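Local structure of penicillin-binding protein 1A (Mycobacterium tuberculosis, 5CXW) at residues Lys47-Tyr52 with Met60-Val65; Lys100-Val105 with Ile212-Ala217; Ala219-Ser224 with Asp264-Ala269; His280-Gly285 with Ala350-Ala355. The protein builds and cross-links the peptidoglycan of the mycobacterial cell wall, this chain being its penicillin-sensitive transpeptidase part, with penicillin V bound. All blocks are in the same frame, centred on the assembly; numbering follows the deposited sequence.

Contact 1. Residues Lys47-Tyr52 with Met60-Val65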
loop_
_atom_site.group_PDB
_atom_site.type_symbol
_atom_site.label_atom_id
_atom_site.label_comp_id
_atom_site.label_asym_id
_atom_site.label_seq_id
_atom_site.Cartn_x
_atom_site.Cartn_y
_atom_site.Cartn_z
ATOM N N LYS A 47 11.994 -12.463 8.356
ATOM C CA LYS A 47 12.506 -12.213 9.692
ATOM C C LYS A 47 11.658 -11.229 10.511
ATOM O O LYS A 47 11.443 -11.430 11.731
ATOM C CB LYS A 47 13.938 -11.697 9.615
ATOM C CG LYS A 47 14.541 -11.511 10.979
ATOM C CD LYS A 47 16.002 -11.005 10.911
ATOM C CE LYS A 47 16.461 -10.382 12.261
ATOM N NZ LYS A 47 15.459 -9.614 13.116
ATOM N N ALA A 48 11.225 -10.156 9.844
ATOM C CA ALA A 48 10.446 -9.124 10.505
ATOM C C ALA A 48 9.096 -9.692 10.938
ATOM O O ALA A 48 8.658 -9.477 12.090
ATOM C CB ALA A 48 10.221 -7.969 9.588
ATOM N N VAL A 49 8.443 -10.423 10.039
ATOM C CA VAL A 49 7.145 -11.015 10.379
ATOM C C VAL A 49 7.309 -11.983 11.560
ATOM O O VAL A 49 6.507 -11.929 12.501
ATOM C CB VAL A 49 6.471 -11.739 9.190
ATOM C CG1 VAL A 49 5.218 -12.538 9.605
ATOM C CG2 VAL A 49 6.092 -10.758 8.124
ATOM N N ALA A 50 8.352 -12.810 11.535
ATOM C CA ALA A 50 8.559 -13.806 12.582
ATOM C C ALA A 50 8.784 -13.097 13.925
ATOM O O ALA A 50 8.127 -13.420 14.927
ATOM C CB ALA A 50 9.704 -14.690 12.210
ATOM N N LYS A 51 9.615 -12.052 13.897
ATOM C CA LYS A 51 9.970 -11.313 15.061
ATOM C C LYS A 51 8.744 -10.669 15.699
ATOM O O LYS A 51 8.503 -10.836 16.883
ATOM C CB LYS A 51 10.999 -10.236 14.725
ATOM C CG LYS A 51 11.273 -9.258 15.848
ATOM C CD LYS A 51 12.525 -8.436 15.590
ATOM C CE LYS A 51 12.754 -7.513 16.753
ATOM N NZ LYS A 51 13.846 -6.578 16.372
ATOM N N TYR A 52 7.992 -9.909 14.911
ATOM C CA TYR A 52 6.904 -9.106 15.445
ATOM C C TYR A 52 5.603 -9.866 15.713
ATOM O O TYR A 52 4.793 -9.406 16.508
ATOM C CB TYR A 52 6.727 -7.840 14.610
ATOM C CG TYR A 52 7.925 -6.952 14.806
ATOM C CD1 TYR A 52 8.150 -6.336 16.018
ATOM C CD2 TYR A 52 8.874 -6.759 13.794
ATOM C CE1 TYR A 52 9.300 -5.580 16.236
ATOM C CE2 TYR A 52 9.982 -5.984 14.004
ATOM C CZ TYR A 52 10.196 -5.395 15.221
ATOM O OH TYR A 52 11.309 -4.627 15.477
ATOM N N MET A 60 -3.309 -14.368 14.658
ATOM C CA MET A 60 -2.788 -13.177 13.983
ATOM C C MET A 60 -2.095 -13.562 12.695
ATOM O O MET A 60 -1.404 -14.607 12.604
ATOM C CB MET A 60 -1.802 -12.452 14.889
ATOM C CG MET A 60 -1.452 -11.074 14.394
ATOM S SD MET A 60 -0.574 -10.090 15.586
ATOM C CE MET A 60 -1.782 -10.004 16.927
ATOM N N ARG A 61 -2.264 -12.718 11.683
ATOM C CA ARG A 61 -1.647 -12.928 10.373
ATOM C C ARG A 61 -1.007 -11.638 9.911
ATOM O O ARG A 61 -1.383 -10.530 10.350
ATOM C CB ARG A 61 -2.690 -13.382 9.365
ATOM C CG ARG A 61 -3.348 -14.739 9.706
ATOM C CD ARG A 61 -2.391 -15.862 9.388
ATOM N NE ARG A 61 -3.021 -17.161 9.654
ATOM C CZ ARG A 61 -3.127 -17.734 10.837
ATOM N NH1 ARG A 61 -2.664 -17.140 11.966
ATOM N NH2 ARG A 61 -3.734 -18.918 10.918
ATOM N N ALA A 62 -0.032 -11.773 9.015
ATOM C CA ALA A 62 0.571 -10.601 8.349
ATOM C C ALA A 62 0.772 -10.859 6.869
ATOM O O ALA A 62 0.832 -12.015 6.427
ATOM C CB ALA A 62 1.910 -10.226 9.001
ATOM N N ALA A 63 0.870 -9.797 6.095
ATOM C CA ALA A 63 1.284 -9.883 4.712
ATOM C C ALA A 63 2.196 -8.710 4.376
ATOM O O ALA A 63 1.957 -7.584 4.876
ATOM C CB ALA A 63 0.073 -9.888 3.806
ATOM N N VAL A 64 3.231 -8.974 3.559
ATOM C CA VAL A 64 4.220 -7.968 3.166
ATOM C C VAL A 64 4.508 -8.115 1.680
ATOM O O VAL A 64 4.776 -9.213 1.191
ATOM C CB VAL A 64 5.555 -8.175 3.890
ATOM C CG1 VAL A 64 6.538 -7.059 3.570
ATOM C CG2 VAL A 64 5.377 -8.263 5.402
ATOM N N VAL A 65 4.422 -7.031 0.937
ATOM C CA VAL A 65 4.842 -7.011 -0.466
ATOM C C VAL A 65 5.736 -5.808 -0.715
ATOM O O VAL A 65 5.384 -4.688 -0.319
ATOM C CB VAL A 65 3.629 -6.946 -1.407
ATOM C CG1 VAL A 65 4.106 -6.972 -2.871
ATOM C CG2 VAL A 65 2.717 -8.113 -1.140
#
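Val-49 carries the whole of the helix side of this contact, touching Ala-62 with one methyl and Val-64 with the other. Its CG1 rests 4.1 Å from CB of Ala-62, and its CG2 comes to 3.8 Å from CG2 of Val-64. The valine side chains run alongside each other, pointing opposite ways, and touch through one methyl each. The fork of Val-49 is set by its first torsion: with CG1 anti to the backbone N (chi1 171°), CG2 falls beside that N, and the two methyls reach two strand residues that are neighbours but one. Ala-62 and Val-64 present their side chains to helix 39-53 because alternate residues of a strand face the same way, whereas Arg-61 and Ala-63 turn to the other side of the sheet. There Ala-63 and Val-65 meet Val-211 of helix 211-222.

The strand is held in place by its neighbours. Arg-61, Ala-63 and Val-65 form backbone hydrogen bonds with Gly-322, Trp-320 and Ala-318 of strand 315-323, and Val-64 bonds with Tyr-78 on the opposite flank. The helix, in turn, is backed by helix 343-356, against which Ala-48 and Tyr-52 lie. At the start of the strand, NH1 of Arg-61 donates to O of Met-60 at 2.9 Å from above the carbonyl plane, and also to O of Pro-58.

No hydrogen bond crosses between helix and strand. The buried contact therefore rests on van der Waals packing of aliphatic groups, and the strand's backbone hydrogen bonds run to its sheet neighbours, not toward the helix.

Contact 2. Residues Lys100-Val105 with Ile212-Ala217; sequences KVFALV and IDMASA
Helices 100-109 and 211-222 stand well apart here, their nearest CA atoms, those of Phe-102 and Ala-217, being 9.2 Å from each other, and one aromatic side chain spans the gap. Phe-102 reaches across with the far end of its ring: its CZ lies 3.5 Å from CB of Ala-217, which approaches the ring obliquely. On the other flank SD of Met-214 sits 4.1 Å from CE2 of Phe-102. The sulfur is 5.4 Å from the ring centroid and 88° off the ring normal, thus at the ring edge. Chi1 (-69°) sets CG of Met-214 anti to the carbonyl carbon, and the bend at chi2 (-62°) carries the sulfur there. One ring face is covered from within the same helix by CG2 of Val-101, and Phe-99 meets the ring edge-to-face. Ala-173 and Ala-176 of helix 165-176 also touch Phe-102.

The pair is a Met-aromatic contact in the core of the transpeptidase domain, near its active site. Lys-100, near the start of helix 100-109, is consistent with the lysine of the SxxK motif of penicillin-binding proteins, whose serine would be Ser-97, the probable acyl-ester nucleophile; the Met-214 side chain lies about 9 Å from that of Ser-97.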
loop_
_atom_site.group_PDB
_atom_site.type_symbol
_atom_site.label_atom_id
_atom_site.label_comp_id
_atom_site.label_asym_id
_atom_site.label_seq_id
_atom_site.Cartn_x
_atom_site.Cartn_y
_atom_site.Cartn_z
ATOM N N LYS A 100 -6.149 7.243 2.003
ATOM C CA LYS A 100 -6.295 8.678 1.889
ATOM C C LYS A 100 -5.377 9.298 0.833
ATOM O O LYS A 100 -5.676 10.386 0.302
ATOM C CB LYS A 100 -6.014 9.400 3.237
ATOM C CG LYS A 100 -7.088 9.163 4.270
ATOM C CD LYS A 100 -6.779 9.773 5.616
ATOM C CE LYS A 100 -7.887 9.399 6.557
ATOM N NZ LYS A 100 -7.551 9.799 7.879
ATOM N N VAL A 101 -4.222 8.680 0.614
ATOM C CA VAL A 101 -3.236 9.210 -0.335
ATOM C C VAL A 101 -3.857 9.335 -1.698
ATOM O O VAL A 101 -3.480 10.211 -2.469
ATOM C CB VAL A 101 -1.897 8.417 -0.392
ATOM C CG1 VAL A 101 -1.299 8.308 0.971
ATOM C CG2 VAL A 101 -2.069 7.070 -1.081
ATOM N N PHE A 102 -4.845 8.486 -2.022
ATOM C CA PHE A 102 -5.464 8.586 -3.359
ATOM C C PHE A 102 -6.420 9.752 -3.459
ATOM O O PHE A 102 -6.585 10.311 -4.553
ATOM C CB PHE A 102 -6.117 7.236 -3.757
ATOM C CG PHE A 102 -5.135 6.133 -3.687
ATOM C CD1 PHE A 102 -3.963 6.195 -4.444
ATOM C CD2 PHE A 102 -5.297 5.072 -2.839
ATOM C CE1 PHE A 102 -2.991 5.208 -4.345
ATOM C CE2 PHE A 102 -4.318 4.075 -2.747
ATOM C CZ PHE A 102 -3.154 4.152 -3.491
ATOM N N ALA A 103 -7.053 10.123 -2.346
ATOM C CA ALA A 103 -7.799 11.378 -2.317
ATOM C C ALA A 103 -6.874 12.560 -2.518
ATOM O O ALA A 103 -7.198 13.553 -3.168
ATOM C CB ALA A 103 -8.609 11.546 -1.063
ATOM N N LEU A 104 -5.687 12.491 -1.952
ATOM C CA LEU A 104 -4.722 13.579 -2.147
ATOM C C LEU A 104 -4.210 13.663 -3.573
ATOM O O LEU A 104 -4.122 14.758 -4.170
ATOM C CB LEU A 104 -3.588 13.414 -1.158
ATOM C CG LEU A 104 -2.557 14.535 -1.136
ATOM C CD1 LEU A 104 -3.113 15.917 -0.926
ATOM C CD2 LEU A 104 -1.494 14.255 -0.098
ATOM N N VAL A 105 -3.957 12.495 -4.175
ATOM C CA VAL A 105 -3.663 12.470 -5.593
ATOM C C VAL A 105 -4.745 13.176 -6.381
ATOM O O VAL A 105 -4.469 14.047 -7.230
ATOM C CB VAL A 105 -3.472 11.037 -6.169
ATOM C CG1 VAL A 105 -3.332 11.068 -7.657
ATOM C CG2 VAL A 105 -2.224 10.364 -5.580
ATOM N N ILE A 212 -0.709 -6.435 -2.331
ATOM C CA ILE A 212 0.076 -6.180 -3.536
ATOM C C ILE A 212 -0.353 -4.933 -4.292
ATOM O O ILE A 212 0.510 -4.203 -4.782
ATOM C CB ILE A 212 0.182 -7.416 -4.486
ATOM C CG1 ILE A 212 1.090 -7.115 -5.685
ATOM C CG2 ILE A 212 -1.201 -7.931 -4.931
ATOM C CD1 ILE A 212 1.720 -8.409 -6.233
ATOM N N ASP A 213 -1.655 -4.640 -4.338
ATOM C CA ASP A 213 -2.164 -3.433 -5.001
ATOM C C ASP A 213 -1.609 -2.192 -4.304
ATOM O O ASP A 213 -1.209 -1.259 -4.944
ATOM C CB ASP A 213 -3.707 -3.343 -4.909
ATOM C CG ASP A 213 -4.425 -4.393 -5.769
ATOM O OD1 ASP A 213 -4.097 -4.498 -6.972
ATOM O OD2 ASP A 213 -5.381 -5.032 -5.262
ATOM N N MET A 214 -1.610 -2.199 -2.981
ATOM C CA MET A 214 -1.129 -1.020 -2.231
ATOM C C MET A 214 0.397 -0.785 -2.470
ATOM O O MET A 214 0.826 0.340 -2.708
ATOM C CB MET A 214 -1.416 -1.143 -0.735
ATOM C CG MET A 214 -2.896 -1.071 -0.386
ATOM S SD MET A 214 -3.672 0.495 -0.843
ATOM C CE MET A 214 -2.963 1.556 0.386
ATOM N N ALA A 215 1.185 -1.868 -2.468
ATOM C CA ALA A 215 2.597 -1.734 -2.721
ATOM C C ALA A 215 2.841 -1.184 -4.117
ATOM O O ALA A 215 3.699 -0.282 -4.328
ATOM C CB ALA A 215 3.316 -3.060 -2.543
ATOM N N SER A 216 2.067 -1.692 -5.071
ATOM C CA SER A 216 2.203 -1.264 -6.472
ATOM C C SER A 216 1.797 0.182 -6.652
ATOM O O SER A 216 2.500 0.970 -7.339
ATOM C CB SER A 216 1.362 -2.185 -7.349
ATOM O OG SER A 216 1.325 -1.749 -8.702
ATOM N N ALA A 217 0.646 0.589 -6.111
ATOM C CA ALA A 217 0.198 1.963 -6.249
ATOM C C ALA A 217 1.163 2.973 -5.608
ATOM O O ALA A 217 1.425 4.052 -6.166
ATOM C CB ALA A 217 -1.245 2.138 -5.705
#

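Contact 3. Residues Ala219-Ser224 with Asp264-Ala269; sequences ATLAAS and DNVTAA
A Schellman motif closes helix 211-222 at this contact, and its C-prime residue, Ser-224, reaches over to helix 260-270 of the transpeptidase domain. The motif pairs N of Gly-225 with O of Thr-220 and N of Ser-224 with O of Leu-221; the positive phi of Ser-224 (61°) turns the chain out of the helix. Next to this end, the two helices meet through Leu-221 and Val-266, whose side chains cross at about a right angle, CD1 of Leu-221 lying 3.9 Å from CG1 of Val-266. Val-105 of helix 100-109 packs against both residues.

The polar half of the contact centres on Asp-264. OG of Ser-224 donates to OD1 of Asp-264 at 2.6 Å, using the syn lone pair of that oxygen, while OD2 of Asp-264 forms a salt bridge with Lys-260. This lysine would be expected to favour the charged carboxylate. Thr-267 has a partner of its own as well, OG1 being hydrogen-bonded to OH of Tyr-311. A water ties these groups together: it accepts from OG1 of Thr-267 at 2.7 Å, donates to OD1 of Asp-264 at 2.7 Å, and gives its other proton to O of Leu-221 at 2.9 Å.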
loop_
_atom_site.group_PDB
_atom_site.type_symbol
_atom_site.label_atom_id
_atom_site.label_comp_id
_atom_site.label_asym_id
_atom_site.label_seq_id
_atom_site.Cartn_x
_atom_site.Cartn_y
_atom_site.Cartn_z
ATOM N N ALA A 219 4.321 2.368 -5.248
ATOM C CA ALA A 219 5.494 2.335 -6.165
ATOM C C ALA A 219 5.342 3.383 -7.276
ATOM O O ALA A 219 6.294 4.060 -7.645
ATOM C CB ALA A 219 5.736 0.935 -6.680
ATOM N N THR A 220 4.125 3.571 -7.782
ATOM C CA THR A 220 3.889 4.551 -8.812
ATOM C C THR A 220 4.204 5.954 -8.285
ATOM O O THR A 220 4.800 6.794 -8.997
ATOM C CB THR A 220 2.430 4.433 -9.311
ATOM O OG1 THR A 220 2.245 3.140 -9.898
ATOM C CG2 THR A 220 2.060 5.495 -10.320
ATOM N N LEU A 221 3.795 6.208 -7.040
ATOM C CA LEU A 221 4.154 7.464 -6.386
ATOM C C LEU A 221 5.678 7.623 -6.255
ATOM O O LEU A 221 6.225 8.700 -6.574
ATOM C CB LEU A 221 3.449 7.616 -5.049
ATOM C CG LEU A 221 1.930 7.703 -5.081
ATOM C CD1 LEU A 221 1.399 7.594 -3.662
ATOM C CD2 LEU A 221 1.496 8.993 -5.742
ATOM N N ALA A 222 6.326 6.547 -5.823
ATOM C CA ALA A 222 7.794 6.518 -5.603
ATOM C C ALA A 222 8.547 6.790 -6.898
ATOM O O ALA A 222 9.640 7.380 -6.895
ATOM C CB ALA A 222 8.210 5.183 -5.017
ATOM N N ALA A 223 7.921 6.383 -8.004
ATOM C CA ALA A 223 8.510 6.594 -9.378
ATOM C C ALA A 223 8.046 7.900 -10.042
ATOM O O ALA A 223 8.080 8.018 -11.284
ATOM C CB ALA A 223 8.197 5.402 -10.234
ATOM N N SER A 224 7.575 8.868 -9.233
ATOM C CA SER A 224 7.174 10.178 -9.766
ATOM C C SER A 224 6.036 10.031 -10.761
ATOM O O SER A 224 5.987 10.752 -11.737
ATOM C CB SER A 224 8.366 10.943 -10.342
ATOM O OG SER A 224 9.204 11.405 -9.265
ATOM N N ASP A 264 5.174 13.932 -6.699
ATOM C CA ASP A 264 6.272 14.454 -5.855
ATOM C C ASP A 264 5.726 15.305 -4.677
ATOM O O ASP A 264 6.338 15.356 -3.596
ATOM C CB ASP A 264 7.292 15.203 -6.708
ATOM C CG ASP A 264 8.049 14.252 -7.707
ATOM O OD1 ASP A 264 7.983 12.979 -7.557
ATOM O OD2 ASP A 264 8.729 14.807 -8.584
ATOM N N ASN A 265 4.587 15.973 -4.880
ATOM C CA ASN A 265 3.897 16.657 -3.787
ATOM C C ASN A 265 3.273 15.667 -2.785
ATOM O O ASN A 265 3.301 15.907 -1.542
ATOM C CB ASN A 265 2.847 17.662 -4.270
ATOM C CG ASN A 265 3.448 19.011 -4.551
ATOM O OD1 ASN A 265 3.627 19.812 -3.644
ATOM N ND2 ASN A 265 3.742 19.296 -5.789
ATOM N N VAL A 266 2.695 14.569 -3.298
ATOM C CA VAL A 266 2.178 13.535 -2.405
ATOM C C VAL A 266 3.358 12.973 -1.523
ATOM O O VAL A 266 3.260 12.877 -0.297
ATOM C CB VAL A 266 1.482 12.399 -3.147
ATOM C CG1 VAL A 266 1.174 11.240 -2.197
ATOM C CG2 VAL A 266 0.222 12.919 -3.883
ATOM N N THR A 267 4.478 12.683 -2.174
ATOM C CA THR A 267 5.691 12.272 -1.466
ATOM C C THR A 267 6.026 13.239 -0.367
ATOM O O THR A 267 6.280 12.820 0.763
ATOM C CB THR A 267 6.839 12.062 -2.463
ATOM O OG1 THR A 267 6.436 11.040 -3.366
ATOM C CG2 THR A 267 8.138 11.670 -1.764
ATOM N N ALA A 268 6.050 14.540 -0.711
ATOM C CA ALA A 268 6.443 15.554 0.230
ATOM C C ALA A 268 5.506 15.480 1.475
ATOM O O ALA A 268 5.981 15.635 2.600
ATOM C CB ALA A 268 6.444 16.932 -0.399
ATOM N N ALA A 269 4.221 15.360 1.255
ATOM C CA ALA A 269 3.276 15.222 2.395
ATOM C C ALA A 269 3.494 14.025 3.270
ATOM O O ALA A 269 3.249 14.089 4.504
ATOM C CB ALA A 269 1.843 15.245 1.879
HETATM O O HOH W 1 7.741 10.993 -5.752
#

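Contact 4. Residues His280-Gly285 with Ala350-Ala355; sequences HNLAGG and ATMDGA
This is a loop-to-helix contact, partly buried, in which the loop between helix 273-276 and strand 289-296 is fastened to helix 343-356 by a carboxylate and a leucine. OD1 of Asp-353 accepts the backbone N-H of Ala-283 at 2.7 Å, in a nearly straight bond (165° at the hydrogen) that meets the oxygen on its syn side but 29° out of the carboxylate plane. A water donates to OD1 of Asp-353 at 2.8 Å and to O of Ala-283 at 2.9 Å, so OD1 holds N of Ala-283 directly and O through the water. CB of Ala-283 lies against the carboxylate, 3.5 Å from OD2 of Asp-353.

On the buried side of the loop, Leu-282 packs on Met-352. CG of Leu-282 stands anti to the carbonyl carbon (chi1 -64°); CD2 lies 3.7 Å from CB of Met-352, and CB of Leu-282 passes 3.4 Å from OD1 of Asp-353. Trp-348 and Thr-312 also touch this leucine.

Lys-349 forms a salt bridge with OD2 of Asp-353 and a hydrogen bond with O of Asn-281. Both carboxylate oxygens are thus engaged, and the lysine and backbone N-H would tend to stabilise the negative charge.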
loop_
_atom_site.group_PDB
_atom_site.type_symbol
_atom_site.label_atom_id
_atom_site.label_comp_id
_atom_site.label_asym_id
_atom_site.label_seq_id
_atom_site.Cartn_x
_atom_site.Cartn_y
_atom_site.Cartn_z
ATOM N N HIS A 280 9.097 5.539 13.504
ATOM C CA HIS A 280 9.508 4.471 12.636
ATOM C C HIS A 280 10.278 4.934 11.411
ATOM O O HIS A 280 10.243 4.299 10.351
ATOM C CB HIS A 280 8.295 3.629 12.227
ATOM C CG HIS A 280 7.851 2.705 13.289
ATOM N ND1 HIS A 280 6.856 3.043 14.187
ATOM C CD2 HIS A 280 8.206 1.422 13.561
ATOM C CE1 HIS A 280 6.662 2.011 15.003
ATOM N NE2 HIS A 280 7.496 1.033 14.661
ATOM N N ASN A 281 11.024 6.022 11.583
ATOM C CA ASN A 281 12.031 6.501 10.565
ATOM C C ASN A 281 12.957 5.318 10.249
ATOM O O ASN A 281 13.356 4.573 11.166
ATOM C CB ASN A 281 12.959 7.585 11.157
ATOM C CG ASN A 281 12.248 8.686 11.948
ATOM O OD1 ASN A 281 12.148 9.887 11.438
ATOM N ND2 ASN A 281 11.814 8.360 13.248
ATOM N N LEU A 282 13.342 5.189 8.978
ATOM C CA LEU A 282 14.230 4.124 8.556
ATOM C C LEU A 282 15.629 4.380 9.128
ATOM O O LEU A 282 16.010 5.539 9.489
ATOM C CB LEU A 282 14.291 4.057 7.022
ATOM C CG LEU A 282 12.941 3.703 6.357
ATOM C CD1 LEU A 282 13.100 3.521 4.862
ATOM C CD2 LEU A 282 12.342 2.444 6.994
ATOM N N ALA A 283 16.397 3.303 9.223
ATOM C CA ALA A 283 17.725 3.384 9.791
ATOM C C ALA A 283 18.709 4.276 9.003
ATOM O O ALA A 283 18.600 4.432 7.794
ATOM C CB ALA A 283 18.284 1.995 9.962
ATOM N N GLY A 284 19.677 4.843 9.719
ATOM C CA GLY A 284 20.808 5.525 9.101
ATOM C C GLY A 284 20.431 6.824 8.407
ATOM O O GLY A 284 21.094 7.232 7.450
ATOM N N GLY A 285 19.367 7.470 8.903
ATOM C CA GLY A 285 18.870 8.716 8.328
ATOM C C GLY A 285 18.217 8.606 6.980
ATOM O O GLY A 285 18.092 9.584 6.241
ATOM N N ALA A 350 11.511 -2.733 9.552
ATOM C CA ALA A 350 12.510 -3.801 9.572
ATOM C C ALA A 350 12.713 -4.380 8.188
ATOM O O ALA A 350 13.865 -4.640 7.774
ATOM C CB ALA A 350 12.094 -4.880 10.531
ATOM N N THR A 351 11.629 -4.525 7.447
ATOM C CA THR A 351 11.739 -5.053 6.082
ATOM C C THR A 351 12.504 -4.061 5.211
ATOM O O THR A 351 13.409 -4.434 4.434
ATOM C CB THR A 351 10.333 -5.283 5.514
ATOM O OG1 THR A 351 9.636 -6.296 6.296
ATOM C CG2 THR A 351 10.440 -5.786 4.039
ATOM N N MET A 352 12.123 -2.780 5.323
ATOM C CA MET A 352 12.765 -1.735 4.495
ATOM C C MET A 352 14.263 -1.604 4.823
ATOM O O MET A 352 15.103 -1.632 3.924
ATOM C CB MET A 352 12.055 -0.400 4.619
ATOM C CG MET A 352 10.685 -0.403 3.910
ATOM S SD MET A 352 10.810 -0.357 2.118
ATOM C CE MET A 352 11.032 1.400 1.788
ATOM N N ASP A 353 14.562 -1.510 6.106
ATOM C CA ASP A 353 15.950 -1.354 6.587
ATOM C C ASP A 353 16.796 -2.548 6.085
ATOM O O ASP A 353 17.898 -2.390 5.542
ATOM C CB ASP A 353 15.995 -1.290 8.125
ATOM C CG ASP A 353 15.555 0.064 8.697
ATOM O OD1 ASP A 353 15.573 1.076 7.941
ATOM O OD2 ASP A 353 15.318 0.114 9.923
ATOM N N GLY A 354 16.267 -3.757 6.270
ATOM C CA GLY A 354 16.949 -4.941 5.801
ATOM C C GLY A 354 17.143 -5.035 4.297
ATOM O O GLY A 354 18.209 -5.459 3.822
ATOM N N ALA A 355 16.086 -4.720 3.540
ATOM C CA ALA A 355 16.123 -4.841 2.104
ATOM C C ALA A 355 17.062 -3.836 1.496
ATOM O O ALA A 355 17.694 -4.140 0.477
ATOM C CB ALA A 355 14.722 -4.652 1.531
HETATM O O HOH W 2 17.449 2.293 6.228
#

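The four contacts come strictly in series along the chain, but they spread across both sides of the central five-stranded antiparallel sheet. Strand 60-67 separates helix 39-53 of contact 1 from helix 211-222, which serves contacts 2 and 3; Val-65 touches Ala-215 there. Contacts 2 and 3 have centres about 10 Å apart and meet where Leu-104 packs on Ala-269. Contacts 1 and 4, with centres about 15 Å apart, join through Ala-48 against Ala-350 and Thr-351, so helices 39-53 and 343-356 pack together. Contact 1 sets a helix on the sheet, contacts 2 and 3 join helices on its other face, and contact 4 ties a loop to helix 343-356, with contact 2 nearest the catalytic centre.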